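PDB 6H3Z: CCR4-not transcription complex subunit 1 from Chaetomium thermophilum var. thermophilum DSM 1495, which probably serves as a scaffold subunit of the CCR4-NOT complex, the major mRNA deadenylase that also seems to repress transcription, and is represented here by a C-terminal MIF4G-like domain. Local coordinates for residues 31-42 with 60-71. Residues are numbered along the deposited sequence; the frame is centred on the assembly and turned at random.
Sequences RINKYLEQLTAA and VLDIIDALIQLI
Tyr35 and Ile63 illustrate knobs-into-holes packing between two neighbouring antiparallel helices, each filling a hole on the other's surface. The Tyr35 knob enters the hole formed by Ile63, Ala66, Leu67 and Leu70. One ring face lies over the backbone between Ala66 and Leu67, with Leu67 N 4.0 Å above the ring plane, while Leu70 CD2 meets the ring edge, 3.8 Å from Tyr35 CE2. The ring's far end rests on the small Ala66, whose CB is 3.5 Å from Tyr35 CZ. In return, Ile63 enters the pocket of Tyr35, Gln38, Leu39 and Ala42. Its two branches divide the work: with CG1 anti to its carbonyl carbon (chi1 -61°), the longer arm carries CD1 to 3.5 Å from Ala42 CB, and CG2 turns to Tyr35 and Leu39.

Leucines and Val60 extend the seam on its buried side. Leu67 parts its methyls, CD1 lying against Tyr35 CD2 at 3.7 Å and CD2 against Leu36 CD2, and Leu39 CD1 reaches Val60 CG1 at 3.8 Å. At the exposed Arg31, one face of the guanidinium covers Leu70 CD1, and Arg31 NE makes a weak hydrogen bond to Tyr35 OH.

Within this all-helical MIF4G-like domain, the contact joins helices 22-45 and 59-75; the axes of segments 31-42 and 60-71 come within 9.4 Å, 163° between directions. Helix 100-116 backs Val60, Ile64 and Leu67; helix 80-93 meets Leu36 and Ile71. With the two segments sharing no hydrogen bond, cohesion across the seam rests on apolar shape matching.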
loop_
_atom_site.group_PDB
_atom_site.type_symbol
_atom_site.label_atom_id
_atom_site.label_comp_id
_atom_site.label_asym_id
_atom_site.label_seq_id
_atom_site.Cartn_x
_atom_site.Cartn_y
_atom_site.Cartn_z
ATOM N N ARG A 31 9.955 -3.525 -21.174
ATOM C CA ARG A 31 11.042 -3.801 -20.228
ATOM C C ARG A 31 10.624 -3.389 -18.799
ATOM O O ARG A 31 10.946 -4.122 -17.858
ATOM C CB ARG A 31 12.369 -3.157 -20.664
ATOM C CG ARG A 31 13.591 -3.901 -20.132
ATOM C CD ARG A 31 14.811 -3.620 -20.979
ATOM N NE ARG A 31 15.721 -2.658 -20.350
ATOM C CZ ARG A 31 16.573 -1.882 -21.014
ATOM N NH1 ARG A 31 17.371 -1.048 -20.361
ATOM N NH2 ARG A 31 16.626 -1.926 -22.343
ATOM N N ILE A 32 9.860 -2.257 -18.639
ATOM C CA ILE A 32 9.315 -1.818 -17.344
ATOM C C ILE A 32 8.486 -2.987 -16.806
ATOM O O ILE A 32 8.728 -3.445 -15.693
ATOM C CB ILE A 32 8.473 -0.501 -17.432
ATOM C CG1 ILE A 32 9.383 0.745 -17.571
ATOM C CG2 ILE A 32 7.544 -0.355 -16.214
ATOM C CD1 ILE A 32 8.683 2.065 -18.070
ATOM N N ASN A 33 7.577 -3.524 -17.635
ATOM C CA ASN A 33 6.748 -4.657 -17.252
ATOM C C ASN A 33 7.547 -5.900 -16.953
ATOM O O ASN A 33 7.264 -6.534 -15.937
ATOM C CB ASN A 33 5.665 -4.938 -18.251
ATOM C CG ASN A 33 4.741 -3.787 -18.475
ATOM O OD1 ASN A 33 4.736 -3.242 -19.568
ATOM N ND2 ASN A 33 3.958 -3.385 -17.450
ATOM N N LYS A 34 8.582 -6.229 -17.776
ATOM C CA LYS A 34 9.419 -7.402 -17.490
ATOM C C LYS A 34 10.158 -7.255 -16.160
ATOM O O LYS A 34 10.277 -8.245 -15.446
ATOM C CB LYS A 34 10.361 -7.794 -18.631
ATOM C CG LYS A 34 10.326 -9.311 -18.857
ATOM C CD LYS A 34 11.641 -9.864 -19.355
ATOM C CE LYS A 34 11.789 -11.335 -19.044
ATOM N NZ LYS A 34 13.146 -11.843 -19.400
ATOM N N TYR A 35 10.569 -6.023 -15.786
ATOM C CA TYR A 35 11.197 -5.791 -14.497
ATOM C C TYR A 35 10.211 -6.044 -13.363
ATOM O O TYR A 35 10.589 -6.668 -12.373
ATOM C CB TYR A 35 11.788 -4.380 -14.417
ATOM C CG TYR A 35 13.076 -4.222 -15.189
ATOM C CD1 TYR A 35 14.059 -5.211 -15.152
ATOM C CD2 TYR A 35 13.347 -3.053 -15.899
ATOM C CE1 TYR A 35 15.260 -5.060 -15.843
ATOM C CE2 TYR A 35 14.545 -2.893 -16.599
ATOM C CZ TYR A 35 15.499 -3.899 -16.567
ATOM O OH TYR A 35 16.692 -3.742 -17.243
ATOM N N LEU A 36 8.934 -5.616 -13.527
ATOM C CA LEU A 36 7.890 -5.824 -12.516
ATOM C C LEU A 36 7.496 -7.299 -12.427
ATOM O O LEU A 36 7.248 -7.787 -11.324
ATOM C CB LEU A 36 6.668 -4.910 -12.733
ATOM C CG LEU A 36 6.919 -3.406 -12.640
ATOM C CD1 LEU A 36 5.640 -2.645 -12.684
ATOM C CD2 LEU A 36 7.644 -3.042 -11.361
ATOM N N GLU A 37 7.503 -8.018 -13.572
ATOM C CA GLU A 37 7.242 -9.454 -13.630
ATOM C C GLU A 37 8.370 -10.164 -12.862
ATOM O O GLU A 37 8.094 -11.008 -12.010
ATOM C CB GLU A 37 7.212 -9.948 -15.083
ATOM C CG GLU A 37 6.016 -9.489 -15.904
ATOM C CD GLU A 37 5.932 -10.098 -17.294
ATOM O OE1 GLU A 37 6.924 -10.008 -18.057
ATOM O OE2 GLU A 37 4.848 -10.622 -17.641
ATOM N N GLN A 38 9.634 -9.771 -13.133
ATOM C CA GLN A 38 10.851 -10.314 -12.516
ATOM C C GLN A 38 10.897 -10.075 -11.027
ATOM O O GLN A 38 11.374 -10.939 -10.293
ATOM C CB GLN A 38 12.096 -9.679 -13.143
ATOM C CG GLN A 38 12.585 -10.365 -14.406
ATOM C CD GLN A 38 13.531 -9.483 -15.180
ATOM O OE1 GLN A 38 14.549 -8.998 -14.671
ATOM N NE2 GLN A 38 13.221 -9.264 -16.441
ATOM N N LEU A 39 10.454 -8.880 -10.584
ATOM C CA LEU A 39 10.439 -8.483 -9.176
ATOM C C LEU A 39 9.440 -9.342 -8.428
ATOM O O LEU A 39 9.756 -9.862 -7.362
ATOM C CB LEU A 39 10.090 -6.985 -9.033
ATOM C CG LEU A 39 10.062 -6.388 -7.626
ATOM C CD1 LEU A 39 11.331 -6.698 -6.862
ATOM C CD2 LEU A 39 9.868 -4.883 -7.692
ATOM N N THR A 40 8.242 -9.513 -9.016
ATOM C CA THR A 40 7.152 -10.321 -8.485
ATOM C C THR A 40 7.661 -11.730 -8.192
ATOM O O THR A 40 7.426 -12.255 -7.106
ATOM C CB THR A 40 5.994 -10.255 -9.472
ATOM O OG1 THR A 40 5.544 -8.906 -9.496
ATOM C CG2 THR A 40 4.845 -11.160 -9.101
ATOM N N ALA A 41 8.421 -12.293 -9.141
ATOM C CA ALA A 41 9.015 -13.615 -9.054
ATOM C C ALA A 41 10.103 -13.683 -7.969
ATOM O O ALA A 41 10.010 -14.515 -7.054
ATOM C CB ALA A 41 9.587 -13.988 -10.408
ATOM N N ALA A 42 11.108 -12.781 -8.072
ATOM C CA ALA A 42 12.269 -12.685 -7.192
ATOM C C ALA A 42 11.937 -12.443 -5.728
ATOM O O ALA A 42 12.587 -13.023 -4.864
ATOM C CB ALA A 42 13.220 -11.612 -7.692
ATOM N N VAL A 60 16.655 -9.406 -6.086
ATOM C CA VAL A 60 15.595 -8.410 -5.867
ATOM C C VAL A 60 16.182 -7.004 -6.031
ATOM O O VAL A 60 15.603 -6.185 -6.746
ATOM C CB VAL A 60 14.874 -8.601 -4.504
ATOM C CG1 VAL A 60 13.957 -7.422 -4.182
ATOM C CG2 VAL A 60 14.092 -9.907 -4.466
ATOM N N LEU A 61 17.357 -6.755 -5.422
ATOM C CA LEU A 61 18.053 -5.473 -5.520
ATOM C C LEU A 61 18.563 -5.205 -6.922
ATOM O O LEU A 61 18.547 -4.053 -7.344
ATOM C CB LEU A 61 19.216 -5.364 -4.528
ATOM C CG LEU A 61 18.884 -5.187 -3.062
ATOM C CD1 LEU A 61 17.908 -4.038 -2.775
ATOM C CD2 LEU A 61 18.671 -6.424 -2.357
ATOM N N ASP A 62 18.988 -6.256 -7.653
ATOM C CA ASP A 62 19.513 -6.119 -9.005
ATOM C C ASP A 62 18.418 -5.773 -10.014
ATOM O O ASP A 62 18.709 -5.064 -10.973
ATOM C CB ASP A 62 20.351 -7.348 -9.423
ATOM C CG ASP A 62 21.619 -7.598 -8.581
ATOM O OD1 ASP A 62 22.185 -6.609 -8.019
ATOM O OD2 ASP A 62 22.054 -8.774 -8.495
ATOM N N ILE A 63 17.154 -6.208 -9.773
ATOM C CA ILE A 63 16.010 -5.882 -10.636
ATOM C C ILE A 63 15.610 -4.432 -10.351
ATOM O O ILE A 63 15.387 -3.645 -11.278
ATOM C CB ILE A 63 14.825 -6.870 -10.432
ATOM C CG1 ILE A 63 15.220 -8.306 -10.786
ATOM C CG2 ILE A 63 13.591 -6.432 -11.245
ATOM C CD1 ILE A 63 14.416 -9.320 -10.105
ATOM N N ILE A 64 15.537 -4.087 -9.056
ATOM C CA ILE A 64 15.237 -2.742 -8.576
ATOM C C ILE A 64 16.265 -1.749 -9.169
ATOM O O ILE A 64 15.852 -0.742 -9.737
ATOM C CB ILE A 64 15.140 -2.724 -7.020
ATOM C CG1 ILE A 64 13.826 -3.384 -6.566
ATOM C CG2 ILE A 64 15.231 -1.309 -6.469
ATOM C CD1 ILE A 64 13.716 -3.693 -5.116
ATOM N N ASP A 65 17.582 -2.090 -9.121
ATOM C CA ASP A 65 18.676 -1.284 -9.683
ATOM C C ASP A 65 18.459 -0.978 -11.164
ATOM O O ASP A 65 18.562 0.176 -11.573
ATOM C CB ASP A 65 20.036 -1.989 -9.510
ATOM C CG ASP A 65 20.607 -2.031 -8.102
ATOM O OD1 ASP A 65 19.981 -1.439 -7.183
ATOM O OD2 ASP A 65 21.657 -2.696 -7.906
ATOM N N ALA A 66 18.139 -2.009 -11.955
ATOM C CA ALA A 66 17.963 -1.895 -13.397
ATOM C C ALA A 66 16.772 -1.058 -13.791
ATOM O O ALA A 66 16.876 -0.268 -14.730
ATOM C CB ALA A 66 17.876 -3.269 -14.017
ATOM N N LEU A 67 15.641 -1.222 -13.072
ATOM C CA LEU A 67 14.406 -0.477 -13.308
ATOM C C LEU A 67 14.619 1.006 -13.006
ATOM O O LEU A 67 14.185 1.845 -13.794
ATOM C CB LEU A 67 13.270 -1.052 -12.455
ATOM C CG LEU A 67 11.882 -0.417 -12.594
ATOM C CD1 LEU A 67 11.358 -0.475 -14.041
ATOM C CD2 LEU A 67 10.915 -1.095 -11.678
ATOM N N ILE A 68 15.332 1.324 -11.899
ATOM C CA ILE A 68 15.643 2.700 -11.498
ATOM C C ILE A 68 16.573 3.354 -12.512
ATOM O O ILE A 68 16.297 4.469 -12.959
ATOM C CB ILE A 68 16.146 2.766 -10.035
ATOM C CG1 ILE A 68 15.055 2.310 -9.047
ATOM C CG2 ILE A 68 16.650 4.147 -9.655
ATOM C CD1 ILE A 68 13.559 2.854 -9.292
ATOM N N GLN A 69 17.605 2.615 -12.951
ATOM C CA GLN A 69 18.542 3.094 -13.964
ATOM C C GLN A 69 17.851 3.351 -15.314
ATOM O O GLN A 69 18.207 4.311 -16.001
ATOM C CB GLN A 69 19.755 2.170 -14.082
ATOM C CG GLN A 69 20.830 2.527 -13.064
ATOM C CD GLN A 69 21.652 1.346 -12.650
ATOM O OE1 GLN A 69 22.260 0.659 -13.478
ATOM N NE2 GLN A 69 21.716 1.104 -11.349
ATOM N N LEU A 70 16.812 2.544 -15.643
ATOM C CA LEU A 70 15.986 2.678 -16.843
ATOM C C LEU A 70 15.172 3.966 -16.769
ATOM O O LEU A 70 15.118 4.696 -17.757
ATOM C CB LEU A 70 15.064 1.440 -17.027
ATOM C CG LEU A 70 14.108 1.434 -18.241
ATOM C CD1 LEU A 70 14.870 1.324 -19.544
ATOM C CD2 LEU A 70 13.117 0.286 -18.156
ATOM N N ILE A 71 14.554 4.242 -15.596
ATOM C CA ILE A 71 13.746 5.437 -15.349
ATOM C C ILE A 71 14.615 6.706 -15.363
ATOM O O ILE A 71 14.191 7.734 -15.892
ATOM C CB ILE A 71 12.891 5.274 -14.063
ATOM C CG1 ILE A 71 11.834 4.134 -14.206
ATOM C CG2 ILE A 71 12.252 6.600 -13.586
ATOM C CD1 ILE A 71 10.749 4.279 -15.304
#